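Local coordinates for Lmo0135 protein (Listeria monocytogenes EGD-e, PDB 5ISU), which is an extracellular solute-binding protein of an ABC transporter, probably delivering peptides for uptake across the membrane, at residues S303-E308 with E450-T455; T310-D315 with E444-Y449. One frame throughout, in Å; residues are numbered along the deposited sequence.

How the interactions relate
Coming from the N terminus, the chain leaves strand 299-301 and enters a long loop that runs on to helix 324-334. Two successive pieces of this loop lie against helix 442-458. Residues 303-308 meet its later turns, 450-455, in interaction 1, closing a loop of 141 intervening residues; residues 310-315 meet the earlier turns, 444-449, in interaction 2, which is nested inside the first. Loop and helix thus run in opposite senses, and the two centres lie about 8 Å apart. Gln453 joins them: its amide serves Ser304 in interaction 1 and also reaches the backbone of Tyr312 and Thr314 in interaction 2.

Interaction 1. Residues S303-E308 with E450-T455; sequences SSFLTE and EKIQNT
Gln453 reaches from the helix to Ser304, Phe305 and Leu306 of the loop. Its CB lies 4.1 Å from Ser304 OG. CG is 3.8 Å from Phe305 CE2, and the chain runs extended beyond it (chi2 176°), carrying the amide away from the helix. CD then lies 3.4 Å from Leu306 CD1, the two side chains crossing at about a right angle. At the tip, OE1 accepts a short hydrogen bond of 2.5 Å from Ser304 OG, which lies in the carbonyl plane on a lone pair; OE1 also accepts from Thr314 N. NE2 donates to Tyr312 O and Tyr449 O, so both ends of this buried amide are occupied.

Ser304 OG in turn accepts from Leu306 N at 3.0 Å, forming an ST turn that holds the hydroxyl at the OE1 end of the amide. The Phe305 ring stands nearly perpendicular to that amide, 86° between planes, and turns its edge to Gln453 CA, while its CE2 lies 3.9 Å from Ile452 CG2. A water bridges the backbones, donating to Gln453 O and accepting from Phe305 N at 3.0 Å.

Behind Ile452 lies helix 427-438, with Leu429, Leu432 and Trp433; Phe305 rests on Ile462 of strand 462-475, and Ser304 O and Phe305 O are hydrogen-bonded to the hydroxyls of Tyr467 of that strand and Tyr400 of strand 395-400, respectively.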
# COMPACT_ATOMS: atom_id res chain seq x y z
N SER A 303 17.30 -0.70 -2.06
CA SER A 303 18.42 0.10 -1.57
C SER A 303 17.91 0.95 -0.40
O SER A 303 18.21 0.68 0.77
CB SER A 303 19.02 0.94 -2.72
OG SER A 303 18.01 1.67 -3.41
N SER A 304 17.10 1.95 -0.72
CA SER A 304 16.49 2.80 0.28
C SER A 304 15.36 2.10 1.00
O SER A 304 14.78 1.14 0.48
CB SER A 304 15.91 4.03 -0.39
OG SER A 304 15.21 4.79 0.57
N PHE A 305 15.01 2.59 2.20
CA PHE A 305 13.87 2.05 2.96
C PHE A 305 12.54 2.52 2.33
O PHE A 305 11.47 1.96 2.59
CB PHE A 305 13.95 2.39 4.46
CG PHE A 305 13.59 3.79 4.78
CD1 PHE A 305 12.25 4.16 4.94
CD2 PHE A 305 14.56 4.76 4.93
CE1 PHE A 305 11.90 5.47 5.24
CE2 PHE A 305 14.21 6.08 5.23
CZ PHE A 305 12.88 6.42 5.38
N LEU A 306 12.62 3.53 1.48
CA LEU A 306 11.50 4.04 0.73
C LEU A 306 11.39 3.32 -0.61
O LEU A 306 12.42 2.98 -1.20
CB LEU A 306 11.77 5.49 0.37
CG LEU A 306 11.99 6.52 1.46
CD1 LEU A 306 12.21 7.85 0.76
CD2 LEU A 306 10.76 6.59 2.34
N THR A 307 10.17 3.14 -1.10
CA THR A 307 9.93 2.58 -2.44
C THR A 307 10.12 3.68 -3.48
O THR A 307 10.15 4.86 -3.14
CB THR A 307 8.53 1.93 -2.57
OG1 THR A 307 7.52 2.82 -2.04
CG2 THR A 307 8.50 0.61 -1.81
N GLU A 308 10.23 3.30 -4.75
CA GLU A 308 10.53 4.26 -5.85
C GLU A 308 9.49 5.32 -6.15
O GLU A 308 9.82 6.35 -6.73
CB GLU A 308 10.84 3.52 -7.14
CG GLU A 308 12.09 2.64 -7.05
CD GLU A 308 12.52 2.07 -8.41
OE1 GLU A 308 11.81 2.27 -9.44
OE2 GLU A 308 13.58 1.43 -8.44
N GLU A 450 16.77 12.80 2.38
CA GLU A 450 18.01 12.12 1.96
C GLU A 450 18.84 11.74 3.18
O GLU A 450 19.34 10.61 3.26
CB GLU A 450 18.82 12.94 0.97
CG GLU A 450 18.17 12.94 -0.41
CD GLU A 450 18.95 13.72 -1.46
OE1 GLU A 450 19.81 14.56 -1.10
OE2 GLU A 450 18.68 13.49 -2.65
N LYS A 451 18.92 12.64 4.17
CA LYS A 451 19.65 12.32 5.38
C LYS A 451 18.99 11.19 6.12
O LYS A 451 19.68 10.33 6.65
CB LYS A 451 19.86 13.53 6.32
CG LYS A 451 20.93 14.49 5.84
CD LYS A 451 21.65 15.22 6.99
CE LYS A 451 20.79 16.24 7.73
NZ LYS A 451 20.53 17.46 6.91
N ILE A 452 17.66 11.19 6.16
CA ILE A 452 16.89 10.13 6.84
C ILE A 452 17.19 8.77 6.19
O ILE A 452 17.51 7.81 6.89
CB ILE A 452 15.38 10.45 6.86
CG1 ILE A 452 15.15 11.70 7.74
CG2 ILE A 452 14.59 9.27 7.41
CD1 ILE A 452 13.73 12.21 7.73
N GLN A 453 17.16 8.73 4.86
CA GLN A 453 17.46 7.50 4.11
C GLN A 453 18.90 7.09 4.39
O GLN A 453 19.18 5.91 4.61
CB GLN A 453 17.22 7.68 2.59
CG GLN A 453 15.75 7.87 2.20
CD GLN A 453 15.55 8.14 0.72
OE1 GLN A 453 15.53 7.22 -0.11
NE2 GLN A 453 15.40 9.41 0.39
N ASN A 454 19.80 8.06 4.39
CA ASN A 454 21.20 7.78 4.70
C ASN A 454 21.43 7.29 6.13
O ASN A 454 22.17 6.34 6.32
CB ASN A 454 22.09 8.99 4.37
CG ASN A 454 22.44 9.04 2.89
OD1 ASN A 454 22.06 9.95 2.16
ND2 ASN A 454 23.11 8.00 2.43
N THR A 455 20.75 7.89 7.11
CA THR A 455 20.93 7.45 8.51
C THR A 455 20.42 6.03 8.72
O THR A 455 21.09 5.21 9.33
CB THR A 455 20.27 8.39 9.51
OG1 THR A 455 20.72 9.74 9.28
CG2 THR A 455 20.62 7.98 10.95
O HOH W 1 17.50 3.60 3.44

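Interaction 2. Residues T310-D315 with E444-Y449; sequences TKYFTD and ERQEIY
Tyr312 lays one face of its ring on the helix backbone at Gln446. Gln446 CA sits over that face, 4.0 Å from the ring centroid and 25° off the normal, a CH-pi contact displaced toward the rim, and Gln446 CB lies 3.6 Å from Tyr312 CD1. Lys311 CB covers the opposite face, so the ring is held between its own neighbour and the helix.

Arg445 crosses the tyrosine at about a right angle, its guanidinium plane turned 84° from the ring. CG stands opposite the backbone N (chi1 -159°) and the chain runs extended to NE, bringing CD to 3.9 Å from Tyr312 OH. Tyr449 packs obliquely alongside, with its CD2 3.9 Å from Tyr312 CD2. One turn apart on the helix, Arg445 and Tyr449 are also tied to each other: NH2 donates to Tyr449 OH at 3.2 Å, in a bent bond tilted from the guanidinium plane.

Lys311 NZ comes within 4.2 Å of Arg445 NH1, a proximity of like charges probably eased by Asp405, the salt-bridge partner of NH1. Tyr312 OH has its stronger polar partner in Asp442, beside a weak bond from Lys311 NZ, while Arg445 NE donates to Gly436 O.

Tyr312 is the third residue of a type II beta turn, Thr310 to Phe313, with its backbone at positive phi. The arrangement is a turn packed on a helix flank, here within the periplasmic-binding-protein type fold of the family 5 solute-binding proteins.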
# COMPACT_ATOMS: atom_id res chain seq x y z
N THR A 310 7.84 6.97 -3.91
CA THR A 310 7.79 7.98 -2.85
C THR A 310 8.70 9.15 -3.12
O THR A 310 9.88 8.96 -3.37
CB THR A 310 8.21 7.36 -1.51
OG1 THR A 310 7.39 6.22 -1.23
CG2 THR A 310 8.07 8.38 -0.38
N LYS A 311 8.18 10.38 -3.01
CA LYS A 311 9.01 11.57 -3.22
C LYS A 311 10.30 11.54 -2.43
O LYS A 311 10.33 11.13 -1.27
CB LYS A 311 8.31 12.89 -2.91
CG LYS A 311 7.47 13.42 -4.04
CD LYS A 311 7.28 14.92 -3.93
CE LYS A 311 6.62 15.34 -2.63
NZ LYS A 311 6.41 16.82 -2.65
N TYR A 312 11.36 11.98 -3.10
CA TYR A 312 12.71 12.08 -2.56
C TYR A 312 13.43 10.73 -2.45
O TYR A 312 14.51 10.63 -1.86
CB TYR A 312 12.71 12.88 -1.24
CG TYR A 312 11.89 14.15 -1.36
CD1 TYR A 312 12.16 15.09 -2.35
CD2 TYR A 312 10.83 14.41 -0.49
CE1 TYR A 312 11.40 16.25 -2.47
CE2 TYR A 312 10.07 15.57 -0.59
CZ TYR A 312 10.35 16.48 -1.59
OH TYR A 312 9.60 17.62 -1.69
N PHE A 313 12.86 9.70 -3.07
CA PHE A 313 13.53 8.43 -3.10
C PHE A 313 14.90 8.62 -3.75
O PHE A 313 15.03 9.40 -4.69
CB PHE A 313 12.76 7.43 -3.97
CG PHE A 313 13.55 6.19 -4.29
CD1 PHE A 313 13.51 5.09 -3.46
CD2 PHE A 313 14.33 6.12 -5.45
CE1 PHE A 313 14.24 3.94 -3.76
CE2 PHE A 313 15.06 4.96 -5.76
CZ PHE A 313 15.03 3.88 -4.90
N THR A 314 15.92 7.94 -3.21
CA THR A 314 17.26 7.94 -3.81
C THR A 314 17.87 6.56 -3.58
O THR A 314 17.75 6.02 -2.50
CB THR A 314 18.22 9.03 -3.28
OG1 THR A 314 19.50 8.88 -3.90
CG2 THR A 314 18.42 8.95 -1.78
N ASP A 315 18.50 5.99 -4.61
CA ASP A 315 19.15 4.68 -4.48
C ASP A 315 20.62 4.82 -4.11
O ASP A 315 21.36 3.82 -4.10
CB ASP A 315 18.99 3.83 -5.77
CG ASP A 315 19.79 4.38 -6.97
OD1 ASP A 315 20.56 5.36 -6.83
OD2 ASP A 315 19.63 3.82 -8.07
N GLU A 444 14.99 21.97 0.19
CA GLU A 444 15.31 21.78 1.62
C GLU A 444 14.64 20.52 2.18
O GLU A 444 15.16 19.85 3.08
CB GLU A 444 14.88 22.98 2.46
CG GLU A 444 15.66 24.27 2.19
CD GLU A 444 15.20 25.42 3.09
OE1 GLU A 444 14.19 25.27 3.82
OE2 GLU A 444 15.86 26.49 3.06
N ARG A 445 13.47 20.18 1.64
CA ARG A 445 12.74 19.02 2.09
C ARG A 445 13.42 17.77 1.49
O ARG A 445 13.51 16.73 2.15
CB ARG A 445 11.26 19.15 1.70
CG ARG A 445 10.36 18.28 2.55
CD ARG A 445 8.92 18.16 2.09
NE ARG A 445 8.26 17.23 3.03
CZ ARG A 445 7.24 16.43 2.75
NH1 ARG A 445 6.70 16.38 1.53
NH2 ARG A 445 6.77 15.63 3.71
N GLN A 446 13.95 17.89 0.27
CA GLN A 446 14.67 16.78 -0.36
C GLN A 446 15.90 16.41 0.49
O GLN A 446 16.11 15.23 0.78
CB GLN A 446 15.10 17.11 -1.80
CG GLN A 446 15.76 15.93 -2.53
CD GLN A 446 16.21 16.26 -3.96
OE1 GLN A 446 17.26 15.77 -4.42
NE2 GLN A 446 15.46 17.10 -4.65
N GLU A 447 16.67 17.41 0.90
CA GLU A 447 17.87 17.17 1.73
C GLU A 447 17.57 16.45 3.04
O GLU A 447 18.33 15.60 3.46
CB GLU A 447 18.64 18.47 2.00
CG GLU A 447 19.29 19.06 0.76
CD GLU A 447 20.13 20.31 1.03
OE1 GLU A 447 20.21 20.79 2.18
OE2 GLU A 447 20.74 20.81 0.05
N ILE A 448 16.44 16.78 3.67
CA ILE A 448 16.04 16.16 4.93
C ILE A 448 15.74 14.67 4.76
O ILE A 448 16.25 13.84 5.52
CB ILE A 448 14.83 16.89 5.58
CG1 ILE A 448 15.25 18.30 5.99
CG2 ILE A 448 14.33 16.13 6.80
CD1 ILE A 448 14.09 19.23 6.30
N TYR A 449 14.92 14.32 3.77
CA TYR A 449 14.62 12.91 3.58
C TYR A 449 15.83 12.12 3.04
O TYR A 449 15.92 10.91 3.25
CB TYR A 449 13.34 12.70 2.78
CG TYR A 449 12.13 13.14 3.59
CD1 TYR A 449 11.63 12.35 4.62
CD2 TYR A 449 11.51 14.36 3.34
CE1 TYR A 449 10.55 12.77 5.38
CE2 TYR A 449 10.43 14.78 4.09
CZ TYR A 449 9.95 13.99 5.10
OH TYR A 449 8.85 14.43 5.81